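Putative isochorismatase (Burkholderia xenovorans, PDB 3OQP) is probably a hydrolase of the isochorismatase-like family, related to nicotinamidases, although its natural substrate is not established. Local coordinates at residues R6-Q15 and G48-N56; D110-H120 and A136-V147. All coordinates share one frame; numbering follows the deposited sequence.

Contact 1 (R6-Q15 and G48-N56); sequences RRALIVIDVQ and GVPVVIVQN
Ile-10 and Val-54 meet diagonally on one face of the parallel strands 7-12 and 51-56. With CG1 opposite the backbone N (chi1 -168°), the Ile-10 arm rises off the sheet beside Val-52, and Val-54 leans its CG2 back to 3.6 Å from Ile-10 CG1. On the other face Val-11 and Ile-53 stand side by side, and Ile-53 turns its CD1 back to within 3.7 Å of Val-11 CB. Beta-branched residues suit these strands, the first and last of a beta-alpha-beta unit through helix 30-47, since they favour extended backbone. Between the two faces, Val-11 N to Val-52 O, at 2.8 Å, is one of five backbone bonds. Before the ladder, Arg-6 lays one face of its guanidinium over Pro-50 CD, while its NE bonds Arg-107 O.

At the end of the ladder a water donates to Val-11 O and Val-54 O and accepts from Val-14 N. Gln-15 then uses its amide as a stand-in for a strand: OE1 accepts from Asn-56 N at 2.9 Å, Asn-56 O lies in the plane of the Gln-15 amide, and the N-H points at it almost straight (178°). NE2 also bonds Ala-72 O, which fixes the amide's rotation. Asp-13 sets its carboxylate 50° from the Asn-56 amide, with OD2 3.1 Å from Asn-56 CB. Lys-89 reaches both groups, by a salt bridge to Asp-13 OD2 and a hydrogen bond to Asn-56 OD1. An apolar ladder held by backbone bonds thus delivers a fixed polar cluster at the C-terminal strand ends, consistent with the Asp-Lys pair of an isochorismatase-type catalytic triad.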
loop_
_atom_site.group_PDB
_atom_site.type_symbol
_atom_site.label_atom_id
_atom_site.label_comp_id
_atom_site.label_asym_id
_atom_site.label_seq_id
_atom_site.Cartn_x
_atom_site.Cartn_y
_atom_site.Cartn_z
ATOM N N ARG A 6 19.473 9.563 10.050
ATOM C CA ARG A 6 19.105 10.987 9.974
ATOM C C ARG A 6 17.616 11.046 9.640
ATOM O O ARG A 6 17.215 10.847 8.500
ATOM C CB ARG A 6 19.978 11.696 8.994
ATOM C CG ARG A 6 19.544 13.125 8.678
ATOM C CD ARG A 6 19.303 14.017 9.858
ATOM N NE ARG A 6 19.216 15.392 9.361
ATOM C CZ ARG A 6 18.961 16.440 10.110
ATOM N NH1 ARG A 6 18.735 16.278 11.431
ATOM N NH2 ARG A 6 18.864 17.634 9.514
ATOM N N ARG A 7 16.820 11.145 10.694
ATOM C CA ARG A 7 15.392 10.945 10.673
ATOM C C ARG A 7 14.676 12.292 10.497
ATOM O O ARG A 7 15.116 13.315 11.023
ATOM C CB ARG A 7 14.868 10.248 11.957
ATOM C CG ARG A 7 15.338 8.854 12.140
ATOM C CD ARG A 7 15.267 8.354 13.580
ATOM N NE ARG A 7 15.297 6.920 13.684
ATOM C CZ ARG A 7 16.173 6.155 14.360
ATOM N NH1 ARG A 7 17.157 6.682 15.077
ATOM N NH2 ARG A 7 15.977 4.850 14.434
ATOM N N ALA A 8 13.540 12.236 9.821
ATOM C CA ALA A 8 12.529 13.287 9.870
ATOM C C ALA A 8 11.262 12.570 10.390
ATOM O O ALA A 8 10.916 11.518 9.899
ATOM C CB ALA A 8 12.268 14.001 8.496
ATOM N N LEU A 9 10.549 13.215 11.287
ATOM C CA LEU A 9 9.250 12.734 11.719
ATOM C C LEU A 9 8.156 13.437 10.884
ATOM O O LEU A 9 8.048 14.664 10.903
ATOM C CB LEU A 9 9.051 13.084 13.203
ATOM C CG LEU A 9 7.718 12.650 13.789
ATOM C CD1 LEU A 9 7.656 11.129 13.882
ATOM C CD2 LEU A 9 7.487 13.346 15.165
ATOM N N ILE A 10 7.342 12.645 10.178
ATOM C CA ILE A 10 6.214 13.240 9.421
ATOM C C ILE A 10 4.920 12.852 10.119
ATOM O O ILE A 10 4.775 11.683 10.556
ATOM C CB ILE A 10 6.265 12.760 7.965
ATOM C CG1 ILE A 10 5.294 13.577 7.107
ATOM C CG2 ILE A 10 6.039 11.264 7.802
ATOM C CD1 ILE A 10 5.534 13.425 5.606
ATOM N N VAL A 11 4.089 13.832 10.373
ATOM C CA VAL A 11 2.864 13.716 11.124
ATOM C C VAL A 11 1.739 13.903 10.156
ATOM O O VAL A 11 1.456 15.057 9.723
ATOM C CB VAL A 11 2.837 14.797 12.235
ATOM C CG1 VAL A 11 1.611 14.631 13.082
ATOM C CG2 VAL A 11 4.102 14.622 13.121
ATOM N N ILE A 12 1.108 12.841 9.666
ATOM C CA ILE A 12 0.225 12.863 8.505
ATOM C C ILE A 12 -1.219 13.020 8.922
ATOM O O ILE A 12 -1.809 12.175 9.627
ATOM C CB ILE A 12 0.386 11.573 7.658
ATOM C CG1 ILE A 12 1.841 11.469 7.157
ATOM C CG2 ILE A 12 -0.569 11.629 6.482
ATOM C CD1 ILE A 12 2.148 10.247 6.314
ATOM N N ASP A 13 -1.809 14.121 8.479
ATOM C CA ASP A 13 -3.260 14.346 8.525
ATOM C C ASP A 13 -3.872 14.137 9.906
ATOM O O ASP A 13 -4.957 13.545 10.036
ATOM C CB ASP A 13 -3.991 13.517 7.487
ATOM C CG ASP A 13 -3.537 13.795 6.055
ATOM O OD1 ASP A 13 -2.705 14.692 5.809
ATOM O OD2 ASP A 13 -4.035 13.072 5.131
ATOM N N VAL A 14 -3.251 14.717 10.932
ATOM C CA VAL A 14 -3.772 14.663 12.269
ATOM C C VAL A 14 -4.750 15.793 12.471
ATOM O O VAL A 14 -4.440 16.835 13.058
ATOM C CB VAL A 14 -2.613 14.504 13.323
ATOM C CG1 VAL A 14 -3.208 14.486 14.776
ATOM C CG2 VAL A 14 -1.722 13.257 13.080
ATOM N N GLN A 15 -5.936 15.520 11.935
ATOM C CA GLN A 15 -7.015 16.470 11.773
ATOM C C GLN A 15 -8.269 16.047 12.477
ATOM O O GLN A 15 -8.479 14.852 12.799
ATOM C CB GLN A 15 -7.255 16.596 10.268
ATOM C CG GLN A 15 -6.142 17.363 9.528
ATOM C CD GLN A 15 -6.172 17.213 8.021
ATOM O OE1 GLN A 15 -5.476 16.382 7.436
ATOM N NE2 GLN A 15 -6.986 18.032 7.372
ATOM N N GLY A 48 16.276 17.251 17.952
ATOM C CA GLY A 48 16.681 17.867 16.711
ATOM C C GLY A 48 16.288 17.077 15.477
ATOM O O GLY A 48 16.878 17.222 14.429
ATOM N N VAL A 49 15.289 16.212 15.600
ATOM C CA VAL A 49 14.682 15.525 14.453
ATOM C C VAL A 49 13.667 16.474 13.824
ATOM O O VAL A 49 12.740 16.850 14.517
ATOM C CB VAL A 49 13.962 14.238 14.938
ATOM C CG1 VAL A 49 13.137 13.612 13.799
ATOM C CG2 VAL A 49 14.957 13.212 15.508
ATOM N N PRO A 50 13.826 16.837 12.535
ATOM C CA PRO A 50 12.853 17.732 11.928
ATOM C C PRO A 50 11.465 17.106 11.945
ATOM O O PRO A 50 11.311 15.905 11.700
ATOM C CB PRO A 50 13.387 17.907 10.493
ATOM C CG PRO A 50 14.805 17.594 10.542
ATOM C CD PRO A 50 14.962 16.601 11.636
ATOM N N VAL A 51 10.472 17.942 12.201
ATOM C CA VAL A 51 9.101 17.561 12.276
ATOM C C VAL A 51 8.340 18.189 11.127
ATOM O O VAL A 51 8.354 19.441 10.920
ATOM C CB VAL A 51 8.488 18.033 13.605
ATOM C CG1 VAL A 51 6.945 17.759 13.634
ATOM C CG2 VAL A 51 9.192 17.332 14.773
ATOM N N VAL A 52 7.677 17.380 10.300
ATOM C CA VAL A 52 6.929 17.831 9.107
ATOM C C VAL A 52 5.463 17.540 9.317
ATOM O O VAL A 52 5.119 16.378 9.634
ATOM C CB VAL A 52 7.382 17.047 7.848
ATOM C CG1 VAL A 52 6.570 17.492 6.610
ATOM C CG2 VAL A 52 8.893 17.153 7.645
ATOM N N ILE A 53 4.605 18.542 9.259
ATOM C CA ILE A 53 3.178 18.386 9.373
ATOM C C ILE A 53 2.555 18.353 7.976
ATOM O O ILE A 53 2.843 19.188 7.130
ATOM C CB ILE A 53 2.584 19.584 10.160
ATOM C CG1 ILE A 53 3.176 19.676 11.559
ATOM C CG2 ILE A 53 1.047 19.568 10.195
ATOM C CD1 ILE A 53 3.084 18.458 12.375
ATOM N N VAL A 54 1.637 17.413 7.770
ATOM C CA VAL A 54 0.888 17.247 6.520
ATOM C C VAL A 54 -0.585 17.492 6.854
ATOM O O VAL A 54 -1.083 16.900 7.836
ATOM C CB VAL A 54 1.075 15.865 5.927
ATOM C CG1 VAL A 54 0.299 15.731 4.605
ATOM C CG2 VAL A 54 2.597 15.551 5.773
ATOM N N GLN A 55 -1.271 18.281 6.024
ATOM C CA GLN A 55 -2.691 18.542 6.172
ATOM C C GLN A 55 -3.369 18.218 4.844
ATOM O O GLN A 55 -2.960 18.748 3.789
ATOM C CB GLN A 55 -2.897 19.998 6.601
ATOM C CG GLN A 55 -4.330 20.365 6.932
ATOM C CD GLN A 55 -4.474 21.787 7.497
ATOM O OE1 GLN A 55 -3.566 22.611 7.398
ATOM N NE2 GLN A 55 -5.562 22.014 8.210
ATOM N N ASN A 56 -4.457 17.463 4.905
ATOM C CA ASN A 56 -5.174 16.978 3.746
ATOM C C ASN A 56 -6.446 17.827 3.554
ATOM O O ASN A 56 -7.232 17.948 4.502
ATOM C CB ASN A 56 -5.546 15.507 3.930
ATOM C CG ASN A 56 -6.248 14.917 2.748
ATOM O OD1 ASN A 56 -5.578 14.468 1.818
ATOM N ND2 ASN A 56 -7.616 14.931 2.746
HETATM O O HOH W 1 -0.871 16.492 10.631
#

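Contact 2 (D110-H120 and A136-V147); sequences DTLTVTGYMTH and AVEFLHDATGSV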
loop_
_atom_site.group_PDB
_atom_site.type_symbol
_atom_site.label_atom_id
_atom_site.label_comp_id
_atom_site.label_asym_id
_atom_site.label_seq_id
_atom_site.Cartn_x
_atom_site.Cartn_y
_atom_site.Cartn_z
ATOM N N ASP A 110 17.738 10.368 5.607
ATOM C CA ASP A 110 17.856 9.045 5.047
ATOM C C ASP A 110 16.748 8.130 5.559
ATOM O O ASP A 110 16.587 7.006 5.026
ATOM C CB ASP A 110 19.256 8.406 5.219
ATOM C CG ASP A 110 19.668 8.134 6.636
ATOM O OD1 ASP A 110 18.846 8.200 7.579
ATOM O OD2 ASP A 110 20.886 7.830 6.801
ATOM N N THR A 111 15.969 8.592 6.539
ATOM C CA THR A 111 14.985 7.775 7.257
ATOM C C THR A 111 13.757 8.615 7.550
ATOM O O THR A 111 13.880 9.653 8.192
ATOM C CB THR A 111 15.563 7.223 8.580
ATOM O OG1 THR A 111 16.777 6.543 8.306
ATOM C CG2 THR A 111 14.631 6.250 9.278
ATOM N N LEU A 112 12.580 8.175 7.054
ATOM C CA LEU A 112 11.354 8.924 7.264
ATOM C C LEU A 112 10.531 8.166 8.278
ATOM O O LEU A 112 10.208 6.992 8.041
ATOM C CB LEU A 112 10.575 9.046 5.960
ATOM C CG LEU A 112 9.290 9.846 6.003
ATOM C CD1 LEU A 112 9.535 11.368 6.277
ATOM C CD2 LEU A 112 8.497 9.633 4.698
ATOM N N THR A 113 10.251 8.790 9.421
ATOM C CA THR A 113 9.478 8.146 10.495
ATOM C C THR A 113 8.019 8.643 10.379
ATOM O O THR A 113 7.712 9.842 10.487
ATOM C CB THR A 113 10.010 8.534 11.866
ATOM O OG1 THR A 113 11.422 8.249 11.926
ATOM C CG2 THR A 113 9.310 7.723 13.007
ATOM N N VAL A 114 7.090 7.707 10.148
ATOM C CA VAL A 114 5.701 8.012 9.823
ATOM C C VAL A 114 4.804 7.819 11.046
ATOM O O VAL A 114 4.800 6.764 11.725
ATOM C CB VAL A 114 5.225 7.112 8.690
ATOM C CG1 VAL A 114 3.719 7.277 8.407
ATOM C CG2 VAL A 114 6.040 7.431 7.441
ATOM N N THR A 115 4.001 8.851 11.299
ATOM C CA THR A 115 2.921 8.861 12.260
ATOM C C THR A 115 1.702 9.539 11.577
ATOM O O THR A 115 1.827 10.214 10.527
ATOM C CB THR A 115 3.297 9.651 13.544
ATOM O OG1 THR A 115 3.497 11.041 13.209
ATOM C CG2 THR A 115 4.501 9.021 14.231
ATOM N N GLY A 116 0.574 9.381 12.201
ATOM C CA GLY A 116 -0.652 9.969 11.744
ATOM C C GLY A 116 -1.522 8.960 11.000
ATOM O O GLY A 116 -1.361 7.752 11.138
ATOM N N TYR A 117 -2.496 9.495 10.289
ATOM C CA TYR A 117 -3.623 8.739 9.787
ATOM C C TYR A 117 -3.848 8.938 8.297
ATOM O O TYR A 117 -3.570 10.003 7.754
ATOM C CB TYR A 117 -4.911 9.212 10.500
ATOM C CG TYR A 117 -4.813 9.271 12.022
ATOM C CD1 TYR A 117 -4.505 8.160 12.783
ATOM C CD2 TYR A 117 -4.949 10.480 12.679
ATOM C CE1 TYR A 117 -4.390 8.270 14.188
ATOM C CE2 TYR A 117 -4.884 10.594 14.066
ATOM C CZ TYR A 117 -4.587 9.476 14.828
ATOM O OH TYR A 117 -4.457 9.647 16.206
HETATM N N MSE A 118 -4.460 7.964 7.607
HETATM C CA MSE A 118 -4.743 6.633 8.104
HETATM C C MSE A 118 -3.620 5.681 7.700
HETATM O O MSE A 118 -3.007 5.796 6.646
HETATM C CB MSE A 118 -5.999 6.054 7.528
HETATM C CG MSE A 118 -7.183 6.894 7.932
HETATM SE SE MSE A 118 -8.940 6.317 7.122
HETATM C CE MSE A 118 -8.635 6.979 5.457
ATOM N N THR A 119 -3.406 4.654 8.516
ATOM C CA THR A 119 -2.422 3.539 8.323
ATOM C C THR A 119 -2.412 3.063 6.849
ATOM O O THR A 119 -1.379 3.011 6.178
ATOM C CB THR A 119 -2.708 2.363 9.224
ATOM O OG1 THR A 119 -2.459 2.816 10.546
ATOM C CG2 THR A 119 -1.830 1.213 8.846
ATOM N N HIS A 120 -3.592 2.724 6.359
ATOM C CA HIS A 120 -3.818 2.045 5.089
ATOM C C HIS A 120 -4.005 2.930 3.860
ATOM O O HIS A 120 -4.194 2.372 2.777
ATOM C CB HIS A 120 -5.027 1.126 5.295
ATOM C CG HIS A 120 -6.233 1.895 5.657
ATOM N ND1 HIS A 120 -6.520 2.223 6.969
ATOM C CD2 HIS A 120 -7.190 2.446 4.887
ATOM C CE1 HIS A 120 -7.596 3.024 6.954
ATOM N NE2 HIS A 120 -8.033 3.145 5.703
ATOM N N ALA A 136 14.884 4.949 3.751
ATOM C CA ALA A 136 14.441 4.006 4.765
ATOM C C ALA A 136 13.211 4.593 5.419
ATOM O O ALA A 136 13.077 5.831 5.467
ATOM C CB ALA A 136 15.553 3.801 5.771
ATOM N N VAL A 137 12.310 3.751 5.901
ATOM C CA VAL A 137 11.074 4.220 6.480
ATOM C C VAL A 137 10.865 3.517 7.814
ATOM O O VAL A 137 11.213 2.321 7.977
ATOM C CB VAL A 137 9.868 3.909 5.584
ATOM C CG1 VAL A 137 8.532 4.339 6.282
ATOM C CG2 VAL A 137 10.030 4.607 4.241
ATOM N N GLU A 138 10.359 4.239 8.794
ATOM C CA GLU A 138 9.916 3.709 10.073
ATOM C C GLU A 138 8.427 4.034 10.209
ATOM O O GLU A 138 7.929 5.068 9.712
ATOM C CB GLU A 138 10.716 4.354 11.208
ATOM C CG GLU A 138 12.206 4.031 11.085
ATOM C CD GLU A 138 13.096 4.780 12.033
ATOM O OE1 GLU A 138 12.780 5.930 12.392
ATOM O OE2 GLU A 138 14.169 4.219 12.374
ATOM N N PHE A 139 7.688 3.143 10.882
ATOM C CA PHE A 139 6.220 3.303 11.075
ATOM C C PHE A 139 5.912 3.035 12.527
ATOM O O PHE A 139 6.248 1.936 13.036
ATOM C CB PHE A 139 5.482 2.310 10.169
ATOM C CG PHE A 139 3.989 2.287 10.329
ATOM C CD1 PHE A 139 3.195 3.239 9.740
ATOM C CD2 PHE A 139 3.377 1.281 11.051
ATOM C CE1 PHE A 139 1.841 3.157 9.891
ATOM C CE2 PHE A 139 1.968 1.267 11.164
ATOM C CZ PHE A 139 1.235 2.213 10.619
ATOM N N LEU A 140 5.352 4.032 13.215
ATOM C CA LEU A 140 5.045 3.931 14.616
ATOM C C LEU A 140 3.621 3.371 14.785
ATOM O O LEU A 140 2.625 4.097 14.584
ATOM C CB LEU A 140 5.257 5.263 15.339
ATOM C CG LEU A 140 6.667 5.825 15.146
ATOM C CD1 LEU A 140 6.913 7.049 16.045
ATOM C CD2 LEU A 140 7.789 4.771 15.265
ATOM N N HIS A 141 3.530 2.074 15.140
ATOM C CA HIS A 141 2.258 1.353 15.055
ATOM C C HIS A 141 1.239 1.886 16.088
ATOM O O HIS A 141 0.052 1.588 15.990
ATOM C CB HIS A 141 2.437 -0.142 15.169
ATOM C CG HIS A 141 2.993 -0.561 16.471
ATOM N ND1 HIS A 141 2.263 -0.475 17.624
ATOM C CD2 HIS A 141 4.206 -1.034 16.790
ATOM C CE1 HIS A 141 3.000 -0.995 18.600
ATOM N NE2 HIS A 141 4.197 -1.283 18.131
ATOM N N ASP A 142 1.704 2.597 17.096
ATOM C CA ASP A 142 0.854 3.095 18.181
ATOM C C ASP A 142 0.601 4.600 18.071
ATOM O O ASP A 142 -0.026 5.195 18.959
ATOM C CB ASP A 142 1.444 2.657 19.516
ATOM C CG ASP A 142 2.811 3.250 19.781
ATOM O OD1 ASP A 142 3.306 4.029 18.989
ATOM O OD2 ASP A 142 3.390 2.827 20.819
ATOM N N ALA A 143 1.068 5.224 16.960
ATOM C CA ALA A 143 0.902 6.635 16.649
ATOM C C ALA A 143 0.272 6.824 15.285
ATOM O O ALA A 143 0.405 7.890 14.680
ATOM C CB ALA A 143 2.232 7.337 16.772
ATOM N N THR A 144 -0.485 5.831 14.889
ATOM C CA THR A 144 -1.151 5.713 13.604
ATOM C C THR A 144 -2.532 5.075 13.813
ATOM O O THR A 144 -2.917 4.819 14.944
ATOM C CB THR A 144 -0.298 4.932 12.625
ATOM O OG1 THR A 144 0.054 3.667 13.195
ATOM C CG2 THR A 144 1.001 5.693 12.295
ATOM N N GLY A 145 -3.277 4.749 12.773
ATOM C CA GLY A 145 -4.527 4.027 12.951
ATOM C C GLY A 145 -5.424 3.972 11.734
ATOM O O GLY A 145 -5.175 4.692 10.724
ATOM N N SER A 146 -6.462 3.147 11.866
ATOM C CA SER A 146 -7.401 2.832 10.799
ATOM C C SER A 146 -8.839 2.970 11.256
ATOM O O SER A 146 -9.117 3.229 12.440
ATOM C CB SER A 146 -7.176 1.401 10.255
ATOM O OG SER A 146 -5.891 1.250 9.664
ATOM N N VAL A 147 -9.720 2.859 10.272
ATOM C CA VAL A 147 -11.185 2.890 10.428
ATOM C C VAL A 147 -11.651 1.568 9.793
ATOM O O VAL A 147 -10.962 1.001 8.971
ATOM C CB VAL A 147 -11.845 4.093 9.701
ATOM C CG1 VAL A 147 -11.192 5.385 10.183
ATOM C CG2 VAL A 147 -11.793 3.972 8.176
#
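Thr-113 and Glu-138 pair on one face of the parallel strands 111-115 and 136-140: the hydroxyl OG1 gives its hydrogen to the anti lone pair of Glu-138 OE1 at 2.7 Å. Thr-111 presents its methyl to the same carboxylate, CG2 lying 3.5 Å from Glu-138 CD. A threonine fits both places, offering a hydroxyl or a methyl, and Arg-7 takes the second carboxylate oxygen. Further along, the CG2 methyls of Thr-113 and Thr-115 cover Leu-140, the latter at 3.6 Å from Leu-140 CD1. On the opposite face Val-114 CG1 approaches the edge of the Phe-139 ring, whose far end, CZ, meets Thr-119 CG2 at 3.7 Å. Five backbone bonds bind this half closely.

Strand 111-115 is central in the parallel sheet and strand 136-140 lies between it and edge strand 175-177; helix 124-132 joins them in a beta-alpha-beta crossover, and the chain leaves their C-terminal ends toward the presumed active site. There the pairing loosens. Both segments turn a corner, one at Gly-116, the other through the type I turn from Leu-140 to Ala-143, and only two backbone bonds and one side-chain bond follow. Gly-116 N finds Ala-143 O in the carbonyl plane. Gly-116 and Gly-145 suit backbone angles that would press a side chain against the preceding carbonyl. Tyr-117 turns a ring edge to the Gly-145 nitrogen, and the peptide after it is cis. Thr-119 N bonds Gly-145 O at 2.8 Å, with the donor 41° out of the carbonyl plane, whereas Thr-119 OG1 bonds His-162. With chi1 at 61°, His-120 brings ND1 2.9 Å from Ser-146 OG; its NE2 holds Tyr-149. At the outer end, selenomethionine Met-118 rests its SE 3.8 Å from Val-147 CG2, and Ile-197 of the second subunit packs on it.

Contacts 1 and 2, with centres 10 Å apart, share one parallel sheet in which strands 7-12 and 111-115 are neighbours. At one end Arg-7 NH2 makes a salt bridge of 2.8 Å to Glu-138 OE2, crossing strand 111-115. At the other, Ile-12 O and Tyr-117 N lie 2.8 Å apart in a probable hydrogen bond, bringing Asp-13 beside the cis peptide before Met-118. Met-118 N bonds the sulfinic acid of oxidised Cys-122, probably the nucleophile completing a triad with Asp-13 and Lys-89. Tetraethylene glycol, probably from the crystallisation liquor, lies about 3 Å from the Asn-56 side chain and about 4 Å from that of Met-118, and may mark a pocket there.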